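Local coordinates for CADD-like protein of unknown function (Nostoc punctiforme, PDB 3B5O) that is of unknown function but belongs to a family grouped with the heme-oxygenase-like proteins and, like CADD, may be an oxidoreductase, at residues Leu128-Arg133 with Arg212-Ala217; Tyr43-Tyr48 with Thr97-Gly102; Ala39-Val44 with Val157-Trp162; Glu26-Gln31 with Glu224-Ala229. All coordinates share one frame; numbering follows the deposited sequence.

Interaction 1: residues Leu128-Arg133 with Arg212-Ala217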
# COMPACT_ATOMS: atom_id res chain seq x y z
N LEU A 128 4.03 10.17 6.86
CA LEU A 128 4.61 10.31 8.20
C LEU A 128 3.76 11.29 9.02
O LEU A 128 3.53 11.07 10.22
CB LEU A 128 6.06 10.75 8.14
CG LEU A 128 6.65 10.92 9.56
CD1 LEU A 128 6.65 9.58 10.33
CD2 LEU A 128 8.00 11.55 9.53
N SER A 129 3.27 12.36 8.40
CA SER A 129 2.46 13.34 9.14
C SER A 129 1.18 12.73 9.70
O SER A 129 0.67 13.22 10.71
CB SER A 129 2.15 14.56 8.27
OG SER A 129 1.10 14.34 7.35
N LEU A 130 0.68 11.67 9.07
CA LEU A 130 -0.49 10.95 9.55
C LEU A 130 -0.16 10.00 10.69
O LEU A 130 -0.95 9.83 11.62
CB LEU A 130 -1.11 10.12 8.43
CG LEU A 130 -1.37 10.79 7.10
CD1 LEU A 130 -2.11 9.79 6.18
CD2 LEU A 130 -2.16 12.06 7.26
N PHE A 131 1.02 9.38 10.62
CA PHE A 131 1.45 8.38 11.59
C PHE A 131 2.02 8.99 12.87
O PHE A 131 2.37 8.27 13.82
CB PHE A 131 2.43 7.39 10.95
CG PHE A 131 1.73 6.30 10.21
CD1 PHE A 131 1.16 6.55 8.98
CD2 PHE A 131 1.53 5.06 10.80
CE1 PHE A 131 0.44 5.58 8.33
CE2 PHE A 131 0.83 4.06 10.13
CZ PHE A 131 0.29 4.33 8.89
N ASP A 132 2.02 10.31 12.92
CA ASP A 132 2.45 11.07 14.06
C ASP A 132 1.29 11.60 14.90
O ASP A 132 1.53 12.27 15.91
CB ASP A 132 3.31 12.26 13.57
N ARG A 133 0.06 11.30 14.52
CA ARG A 133 -1.13 11.80 15.22
C ARG A 133 -1.51 10.88 16.41
O ARG A 133 -0.72 10.01 16.77
CB ARG A 133 -2.29 11.89 14.21
CG ARG A 133 -2.04 12.90 13.10
CD ARG A 133 -2.51 14.30 13.48
NE ARG A 133 -3.93 14.34 13.83
CZ ARG A 133 -4.92 14.79 13.06
NH1 ARG A 133 -4.70 15.28 11.84
NH2 ARG A 133 -6.16 14.75 13.53
N ARG A 212 -9.34 8.13 5.77
CA ARG A 212 -9.57 9.01 4.64
C ARG A 212 -8.26 9.68 4.20
O ARG A 212 -7.95 9.76 3.01
CB ARG A 212 -10.56 10.10 5.05
CG ARG A 212 -10.78 11.17 4.01
CD ARG A 212 -11.53 10.65 2.83
NE ARG A 212 -12.95 10.53 3.17
CZ ARG A 212 -13.93 10.43 2.28
NH1 ARG A 212 -13.68 10.38 0.97
NH2 ARG A 212 -15.17 10.38 2.72
N ALA A 213 -7.49 10.17 5.17
CA ALA A 213 -6.27 10.89 4.85
C ALA A 213 -5.28 9.97 4.13
O ALA A 213 -4.60 10.37 3.19
CB ALA A 213 -5.62 11.48 6.09
N MSE A 214 -5.22 8.73 4.58
CA MSE A 214 -4.28 7.78 3.98
C MSE A 214 -4.67 7.43 2.55
O MSE A 214 -3.83 7.43 1.65
CB MSE A 214 -4.19 6.53 4.85
CG MSE A 214 -3.21 5.51 4.36
SE MSE A 214 -1.39 6.15 4.39
CE MSE A 214 -0.44 4.53 4.38
N ILE A 215 -5.93 7.08 2.33
CA ILE A 215 -6.36 6.72 0.97
C ILE A 215 -6.27 7.92 0.03
O ILE A 215 -5.93 7.77 -1.13
CB ILE A 215 -7.73 5.98 0.91
CG1 ILE A 215 -8.89 6.88 1.35
CG2 ILE A 215 -7.64 4.67 1.71
CD1 ILE A 215 -10.27 6.21 1.18
N ASP A 216 -6.53 9.12 0.54
CA ASP A 216 -6.38 10.33 -0.27
C ASP A 216 -4.92 10.50 -0.68
O ASP A 216 -4.62 10.82 -1.84
CB ASP A 216 -6.87 11.58 0.48
CG ASP A 216 -8.37 11.73 0.52
OD1 ASP A 216 -9.07 11.09 -0.26
OD2 ASP A 216 -8.84 12.54 1.36
N ALA A 217 -4.00 10.29 0.26
CA ALA A 217 -2.57 10.47 -0.03
C ALA A 217 -2.10 9.44 -1.06
O ALA A 217 -1.32 9.76 -1.99
CB ALA A 217 -1.75 10.37 1.26
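L130 and M214 are the facing residues of this contact, with their CA atoms 7.4 Å apart. L130 lies close to the C-terminal end of helix 118-131. M214 lies well inside helix 204-230, whose regular bonds here include D216 N to R212 O and A217 N to A213 O. The 128-133 chain is less regular: F131 N to L128 O and R133 N to L130 O are both weak bonds.

L130 does most of the touching. Its CG stands anti to the carbonyl carbon (chi1 -49°). CD2 lies on A213 alone, 3.7 Å from its CB, while CD1 touches A213 CB at 3.9 Å and reaches over M214. There L130 CD1 lies 3.7 Å from M214 N and 4.1 Å from M214 CB and SE. M214, a selenomethionine, has CG anti to its backbone N (chi1 -177°) and bends at chi2 (64°). The bend carries the end of the chain to F131. CE of M214 meets CE1 of F131 at 4.2 Å, at the ring edge and near the ring plane.

Y137 and I145 of helix 135-163 and L55 of helix 38-68 also pack on these side chains. Polar groups sit at the margins. D216 and R212 both bond to Y19 OH, and R133 makes a cation-pi contact with Y137.

Apart from the backbone of M214 under L130 CD1, the join is made of methyls, a ring edge and the selenomethionine chain. No charged or polar side-chain atom takes part across the two segments, so the contact rests on apolar packing in the buried bundle interior.

Interaction 2: residues Tyr43-Tyr48 with Thr97-Gly102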
# COMPACT_ATOMS: atom_id res chain seq x y z
N TYR A 43 9.31 2.31 -14.69
CA TYR A 43 9.52 3.43 -13.76
C TYR A 43 8.45 3.43 -12.69
O TYR A 43 8.76 3.61 -11.50
CB TYR A 43 9.51 4.77 -14.50
CG TYR A 43 9.44 5.97 -13.62
CD1 TYR A 43 10.58 6.52 -13.06
CD2 TYR A 43 8.22 6.54 -13.29
CE1 TYR A 43 10.52 7.63 -12.22
CE2 TYR A 43 8.15 7.65 -12.47
CZ TYR A 43 9.29 8.19 -11.93
OH TYR A 43 9.26 9.29 -11.09
N VAL A 44 7.19 3.25 -13.08
CA VAL A 44 6.13 3.18 -12.09
C VAL A 44 6.40 2.05 -11.07
O VAL A 44 6.23 2.24 -9.87
CB VAL A 44 4.74 2.98 -12.77
CG1 VAL A 44 3.66 2.61 -11.72
CG2 VAL A 44 4.36 4.21 -13.60
N MSE A 45 6.81 0.88 -11.55
CA MSE A 45 7.06 -0.25 -10.68
C MSE A 45 8.26 -0.04 -9.76
O MSE A 45 8.24 -0.45 -8.60
CB MSE A 45 7.24 -1.54 -11.48
CG MSE A 45 5.91 -2.11 -12.04
SE MSE A 45 4.51 -2.28 -10.69
CE MSE A 45 5.57 -3.33 -9.51
N GLN A 46 9.28 0.64 -10.25
CA GLN A 46 10.41 1.00 -9.41
C GLN A 46 9.97 1.89 -8.26
O GLN A 46 10.33 1.68 -7.10
CB GLN A 46 11.47 1.74 -10.20
CG GLN A 46 12.22 0.89 -11.22
CD GLN A 46 13.13 1.73 -12.08
OE1 GLN A 46 12.82 2.87 -12.43
NE2 GLN A 46 14.29 1.16 -12.42
N GLN A 47 9.21 2.93 -8.59
CA GLN A 47 8.69 3.82 -7.54
C GLN A 47 7.72 3.12 -6.61
O GLN A 47 7.78 3.30 -5.38
CB GLN A 47 8.05 5.06 -8.16
CG GLN A 47 9.07 5.95 -8.80
CD GLN A 47 10.07 6.53 -7.79
OE1 GLN A 47 9.69 7.01 -6.73
NE2 GLN A 47 11.37 6.46 -8.13
N TYR A 48 6.82 2.33 -7.18
CA TYR A 48 5.86 1.61 -6.36
C TYR A 48 6.58 0.77 -5.30
O TYR A 48 6.16 0.73 -4.15
CB TYR A 48 4.95 0.71 -7.20
CG TYR A 48 4.20 -0.22 -6.32
CD1 TYR A 48 3.10 0.21 -5.59
CD2 TYR A 48 4.68 -1.50 -6.08
CE1 TYR A 48 2.47 -0.66 -4.70
CE2 TYR A 48 4.05 -2.36 -5.23
CZ TYR A 48 2.97 -1.93 -4.53
OH TYR A 48 2.36 -2.82 -3.66
N THR A 97 11.50 -8.02 -0.74
CA THR A 97 12.53 -8.72 -1.49
C THR A 97 11.95 -9.64 -2.54
O THR A 97 12.50 -9.71 -3.65
CB THR A 97 13.46 -9.45 -0.53
OG1 THR A 97 14.21 -8.46 0.17
CG2 THR A 97 14.41 -10.38 -1.29
N LEU A 98 10.85 -10.32 -2.22
CA LEU A 98 10.19 -11.19 -3.21
C LEU A 98 9.77 -10.38 -4.43
O LEU A 98 9.97 -10.79 -5.57
CB LEU A 98 9.00 -11.91 -2.61
CG LEU A 98 9.31 -12.96 -1.54
CD1 LEU A 98 8.02 -13.45 -0.89
CD2 LEU A 98 10.10 -14.15 -2.12
N LEU A 99 9.18 -9.22 -4.20
CA LEU A 99 8.81 -8.35 -5.30
C LEU A 99 10.04 -7.86 -6.07
O LEU A 99 10.09 -7.95 -7.31
CB LEU A 99 7.99 -7.15 -4.79
CG LEU A 99 7.61 -6.10 -5.82
CD1 LEU A 99 6.72 -6.71 -6.91
CD2 LEU A 99 6.90 -4.93 -5.13
N ALA A 100 11.04 -7.35 -5.36
CA ALA A 100 12.20 -6.77 -6.00
C ALA A 100 12.96 -7.83 -6.80
O ALA A 100 13.36 -7.59 -7.95
CB ALA A 100 13.13 -6.11 -4.97
N ASP A 101 13.16 -9.00 -6.19
CA ASP A 101 13.88 -10.08 -6.86
C ASP A 101 13.10 -10.57 -8.07
O ASP A 101 13.70 -10.89 -9.10
CB ASP A 101 14.14 -11.25 -5.90
CG ASP A 101 15.32 -11.02 -4.98
OD1 ASP A 101 16.00 -9.98 -5.09
OD2 ASP A 101 15.55 -11.93 -4.15
N GLY A 102 11.78 -10.63 -7.95
CA GLY A 102 10.93 -11.06 -9.04
C GLY A 102 10.98 -10.11 -10.22
O GLY A 102 11.02 -10.56 -11.38
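L99 meets Y48 and M45 where two helices of this all-helical protein pack together. The bundle is consistent with the heme-oxygenase-like fold expected from the family. Helix 95-107 brings L99, and helix 38-68 brings the other two.

The second segment begins at T97. Its backbone N is bonded to S94 OG, close to the start of the helix. L99 is the residue that reaches across. Its CG is anti to the backbone N (chi1 176°), and each methyl of its fork has its own partner. CD2 goes to Y48; the two side chains cross at about a right angle. CD1 goes to M45, a selenomethionine, whose CE lies 4.4 Å away. The M45 chain is folded at chi2 (-51°) and chi3 (-55°), which brings CE toward L99. A100 comes next and packs on V111, and the regular helix continues through D101 and G102, with G102 N bonded to L98 O at 3.0 Å.

The polar end of Y48 is tied elsewhere. Its OH is hydrogen-bonded to E152 OE2 of helix 135-163, and this bond helps to fix where the ring lies. I156 of the same helix packs on both Y48 and M45, and W221 of helix 204-230 touches Y48. The contact is small and entirely apolar, yet all three of its residues are buried. At its tightest point, L99 CD2 lies 3.8 Å from Y48 CE2, at the edge of the ring and near its plane.

Interaction 3: residues Ala39-Val44 with Val157-Trp162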
# COMPACT_ATOMS: atom_id res chain seq x y z
N ALA A 39 9.53 1.26 -20.64
CA ALA A 39 10.37 2.04 -19.70
C ALA A 39 9.52 2.84 -18.73
O ALA A 39 9.87 2.99 -17.55
CB ALA A 39 11.32 2.98 -20.45
N GLN A 40 8.42 3.39 -19.22
CA GLN A 40 7.57 4.22 -18.38
C GLN A 40 6.84 3.42 -17.31
O GLN A 40 6.73 3.87 -16.16
CB GLN A 40 6.59 5.03 -19.25
CG GLN A 40 7.29 6.12 -20.02
CD GLN A 40 6.44 6.74 -21.12
OE1 GLN A 40 5.60 6.07 -21.71
NE2 GLN A 40 6.66 8.03 -21.38
N ILE A 41 6.35 2.24 -17.65
CA ILE A 41 5.67 1.38 -16.67
C ILE A 41 6.70 0.73 -15.72
O ILE A 41 6.44 0.54 -14.54
CB ILE A 41 4.72 0.36 -17.34
CG1 ILE A 41 3.68 1.12 -18.18
CG2 ILE A 41 4.03 -0.53 -16.31
CD1 ILE A 41 2.91 2.23 -17.45
N ALA A 42 7.90 0.45 -16.23
CA ALA A 42 8.98 -0.02 -15.35
C ALA A 42 9.30 1.04 -14.29
O ALA A 42 9.54 0.70 -13.13
CB ALA A 42 10.23 -0.38 -16.17
N TYR A 43 9.31 2.31 -14.69
CA TYR A 43 9.52 3.43 -13.76
C TYR A 43 8.45 3.43 -12.69
O TYR A 43 8.76 3.61 -11.50
CB TYR A 43 9.51 4.77 -14.50
CG TYR A 43 9.44 5.97 -13.62
CD1 TYR A 43 10.58 6.52 -13.06
CD2 TYR A 43 8.22 6.54 -13.29
CE1 TYR A 43 10.52 7.63 -12.22
CE2 TYR A 43 8.15 7.65 -12.47
CZ TYR A 43 9.29 8.19 -11.93
OH TYR A 43 9.26 9.29 -11.09
N VAL A 44 7.19 3.25 -13.08
CA VAL A 44 6.13 3.18 -12.09
C VAL A 44 6.40 2.05 -11.07
O VAL A 44 6.23 2.24 -9.87
CB VAL A 44 4.74 2.98 -12.77
CG1 VAL A 44 3.66 2.61 -11.72
CG2 VAL A 44 4.36 4.21 -13.60
N VAL A 157 -0.38 -6.87 -10.03
CA VAL A 157 -0.38 -8.07 -10.89
C VAL A 157 -0.62 -7.66 -12.36
O VAL A 157 0.07 -8.14 -13.28
CB VAL A 157 -1.44 -9.12 -10.42
CG1 VAL A 157 -1.59 -10.25 -11.46
CG2 VAL A 157 -1.05 -9.71 -9.10
N LYS A 158 -1.61 -6.79 -12.58
CA LYS A 158 -1.90 -6.31 -13.93
C LYS A 158 -0.69 -5.65 -14.58
O LYS A 158 -0.32 -5.99 -15.70
CB LYS A 158 -3.09 -5.35 -13.93
CG LYS A 158 -3.42 -4.73 -15.29
CD LYS A 158 -4.65 -3.85 -15.21
CE LYS A 158 -5.02 -3.28 -16.56
NZ LYS A 158 -5.59 -4.33 -17.43
N LEU A 159 -0.06 -4.72 -13.87
CA LEU A 159 1.08 -4.01 -14.44
C LEU A 159 2.25 -4.95 -14.69
O LEU A 159 2.93 -4.83 -15.72
CB LEU A 159 1.52 -2.89 -13.50
CG LEU A 159 0.47 -1.80 -13.27
CD1 LEU A 159 1.03 -0.74 -12.32
CD2 LEU A 159 0.00 -1.16 -14.60
N VAL A 160 2.48 -5.88 -13.77
CA VAL A 160 3.60 -6.82 -13.91
C VAL A 160 3.35 -7.77 -15.07
O VAL A 160 4.28 -8.05 -15.86
CB VAL A 160 3.93 -7.54 -12.57
CG1 VAL A 160 4.96 -8.67 -12.77
CG2 VAL A 160 4.48 -6.52 -11.55
N GLU A 161 2.12 -8.25 -15.22
CA GLU A 161 1.75 -9.08 -16.37
C GLU A 161 1.89 -8.31 -17.69
O GLU A 161 2.35 -8.87 -18.69
CB GLU A 161 0.33 -9.63 -16.24
CG GLU A 161 0.20 -10.74 -15.21
CD GLU A 161 -1.22 -11.27 -15.07
OE1 GLU A 161 -2.14 -10.68 -15.67
OE2 GLU A 161 -1.41 -12.27 -14.35
N TRP A 162 1.52 -7.03 -17.69
CA TRP A 162 1.68 -6.17 -18.86
C TRP A 162 3.15 -6.05 -19.29
O TRP A 162 3.46 -6.06 -20.48
CB TRP A 162 1.06 -4.79 -18.58
CG TRP A 162 1.03 -3.83 -19.73
CD1 TRP A 162 -0.02 -3.63 -20.59
CD2 TRP A 162 2.04 -2.89 -20.10
NE1 TRP A 162 0.30 -2.64 -21.48
CE2 TRP A 162 1.56 -2.17 -21.21
CE3 TRP A 162 3.33 -2.62 -19.63
CZ2 TRP A 162 2.30 -1.17 -21.83
CZ3 TRP A 162 4.05 -1.63 -20.23
CH2 TRP A 162 3.55 -0.91 -21.32
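I41 fills the hollow between L159 and W162, where two long helices of the bundle pack in a largely antiparallel manner. They are helices 38-68 and 135-163, and the helical bundle is consistent with a heme-oxygenase-like fold. Over these short segments the axes come within 10.4 Å, and their directions differ by 144°.

The bump on the first helix is the branched side chain of I41. Its CG1 and CB lean against the benzene part of the W162 indole, which crosses the isoleucine at about a right angle. The approach to the ring is oblique. W162 has CG anti to its backbone N (chi1 -175°), and this throws the broad indole across toward the other helix.

The bump from the second helix is the fork of L159. It fits between I41 and V44, which stand one turn apart. Its CD2 methyl lies 4.4 Å from I41 CG2, and its CD1 methyl lies 4.3 Å from V44 CG1. These two touches are loose beside the one at the tryptophan.

The hollow round I41 is completed by L33 and A36 from the preceding loop. M45, the residue after V44, also packs on L159, and A229 of helix 204-230 lies against V44. No polar side-chain atom takes part in the join itself. Its tightest point is I41 CG1 against W162 CZ3, at 3.4 Å.

Interaction 4: residues Glu26-Gln31 with Glu224-Ala229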
# COMPACT_ATOMS: atom_id res chain seq x y z
N GLU A 26 -9.92 2.20 -13.73
CA GLU A 26 -9.77 3.65 -13.75
C GLU A 26 -8.50 4.18 -13.09
O GLU A 26 -8.24 5.38 -13.14
CB GLU A 26 -10.98 4.34 -13.11
CG GLU A 26 -12.23 4.30 -13.96
CD GLU A 26 -13.41 4.96 -13.28
OE1 GLU A 26 -14.01 4.33 -12.38
OE2 GLU A 26 -13.75 6.10 -13.67
N ASN A 27 -7.68 3.29 -12.55
CA ASN A 27 -6.38 3.73 -12.00
C ASN A 27 -5.63 4.53 -13.07
O ASN A 27 -5.66 4.16 -14.25
CB ASN A 27 -5.60 2.53 -11.49
CG ASN A 27 -4.16 2.85 -11.20
OD1 ASN A 27 -3.35 2.90 -12.12
ND2 ASN A 27 -3.82 3.02 -9.92
N PRO A 28 -4.97 5.64 -12.70
CA PRO A 28 -4.37 6.48 -13.71
C PRO A 28 -3.20 5.87 -14.49
O PRO A 28 -2.98 6.29 -15.62
CB PRO A 28 -3.93 7.73 -12.93
CG PRO A 28 -3.80 7.28 -11.56
CD PRO A 28 -4.86 6.25 -11.36
N VAL A 29 -2.47 4.94 -13.90
CA VAL A 29 -1.46 4.21 -14.64
C VAL A 29 -2.13 3.26 -15.62
O VAL A 29 -1.74 3.18 -16.79
CB VAL A 29 -0.44 3.52 -13.71
CG1 VAL A 29 0.53 2.69 -14.54
CG2 VAL A 29 0.31 4.58 -12.85
N VAL A 30 -3.14 2.52 -15.17
CA VAL A 30 -3.91 1.65 -16.09
C VAL A 30 -4.42 2.47 -17.28
O VAL A 30 -4.35 2.03 -18.44
CB VAL A 30 -5.07 0.94 -15.38
CG1 VAL A 30 -6.00 0.25 -16.41
CG2 VAL A 30 -4.51 -0.06 -14.35
N GLN A 31 -4.89 3.69 -17.02
CA GLN A 31 -5.46 4.55 -18.06
C GLN A 31 -4.45 5.02 -19.10
O GLN A 31 -4.86 5.47 -20.18
CB GLN A 31 -6.19 5.75 -17.45
CG GLN A 31 -7.48 5.34 -16.74
CD GLN A 31 -8.65 5.25 -17.70
OE1 GLN A 31 -8.90 6.18 -18.47
NE2 GLN A 31 -9.38 4.14 -17.64
N GLU A 224 0.08 11.31 -9.44
CA GLU A 224 1.30 12.05 -9.70
C GLU A 224 2.35 11.17 -10.35
O GLU A 224 3.12 11.64 -11.21
CB GLU A 224 1.86 12.65 -8.40
CG GLU A 224 1.01 13.75 -7.86
CD GLU A 224 1.35 14.17 -6.44
OE1 GLU A 224 2.18 13.50 -5.83
OE2 GLU A 224 0.78 15.16 -5.99
N LEU A 225 2.38 9.92 -9.95
CA LEU A 225 3.32 8.96 -10.51
C LEU A 225 3.00 8.61 -11.98
O LEU A 225 3.89 8.33 -12.78
CB LEU A 225 3.34 7.72 -9.63
CG LEU A 225 4.32 6.63 -9.99
CD1 LEU A 225 5.74 7.13 -9.83
CD2 LEU A 225 4.10 5.43 -9.11
N ALA A 226 1.72 8.61 -12.33
CA ALA A 226 1.33 8.46 -13.73
C ALA A 226 1.83 9.65 -14.58
O ALA A 226 2.34 9.45 -15.70
CB ALA A 226 -0.19 8.31 -13.86
N GLN A 227 1.71 10.86 -14.06
CA GLN A 227 2.22 12.05 -14.75
C GLN A 227 3.74 12.04 -14.85
O GLN A 227 4.30 12.35 -15.90
CB GLN A 227 1.71 13.32 -14.08
CG GLN A 227 2.24 14.62 -14.68
CD GLN A 227 1.99 14.74 -16.16
OE1 GLN A 227 2.82 15.28 -16.91
NE2 GLN A 227 0.84 14.23 -16.61
N GLU A 228 4.44 11.69 -13.77
CA GLU A 228 5.89 11.59 -13.84
C GLU A 228 6.30 10.62 -14.94
O GLU A 228 7.21 10.90 -15.73
CB GLU A 228 6.48 11.13 -12.50
CG GLU A 228 6.46 12.18 -11.45
CD GLU A 228 7.05 11.71 -10.12
OE1 GLU A 228 7.23 10.49 -9.91
OE2 GLU A 228 7.28 12.61 -9.30
N ALA A 229 5.63 9.46 -14.98
CA ALA A 229 6.00 8.41 -15.92
C ALA A 229 5.83 8.91 -17.34
O ALA A 229 6.75 8.78 -18.16
CB ALA A 229 5.18 7.17 -15.68
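A226 points its CB methyl straight at the loop carrying P28 and V29. The methyl meets both residues at once. The methyl of A226 runs end-on into the flank of the P28 ring, CB to CB 3.9 Å. V29 approaches differently: its CB is aimed across rather than toward the helix, and one branch does the touching. With CG1 anti to the backbone N (chi1 176°), CG2 falls beside that N and reaches A226 CB at 3.9 Å. The carbonyl O of P28 lies near the same methyl.

An alanine lets the backbones come close. The CA atoms of V29 and A226 are only 5.2 Å apart. V29 is also wedged against I41 of helix 38-68, L159 of helix 135-163 and W222, while M32 packs on A226. The loop therefore rests on three helices, 38-68, 135-163 and 204-230.

N27 shapes the loop. Its OD1 accepts from V30 N at 3.1 Å with an N-H...O angle of 163°, in the carbonyl plane and on a lone pair. The same oxygen takes a weaker, more bent bond from V29 N. N27 ND2 is bonded to A21 O, which secures the other end of the amide. Q31 N closes the turn onto N27 O at 2.9 Å.

The arrangement is an Asx motif leading into a turn with helical backbone angles, laid against the C-terminal part of helix 204-230.

Interactions 2, 3 and 4 form a continuous group, while interaction 1 stands apart. Interactions 2 and 3 share Y43 and V44 on helix 38-68, and their centres are 9 Å apart. M45 CE of interaction 2 lies 3.9 Å from V160 CG2 of interaction 3. Interaction 4 joins both through a probable hydrogen bond, Y43 OH to E228 OE1, at 2.6 Å. K158 CE and V30 CG1 add a touch between interactions 3 and 4, at 3.7 Å. Interaction 1 shares helix 204-230 with interaction 4, but their centres are 21 Å apart and their nearest atoms about 6 Å apart, without touching. It lies across the chain's centre from interactions 2 and 3.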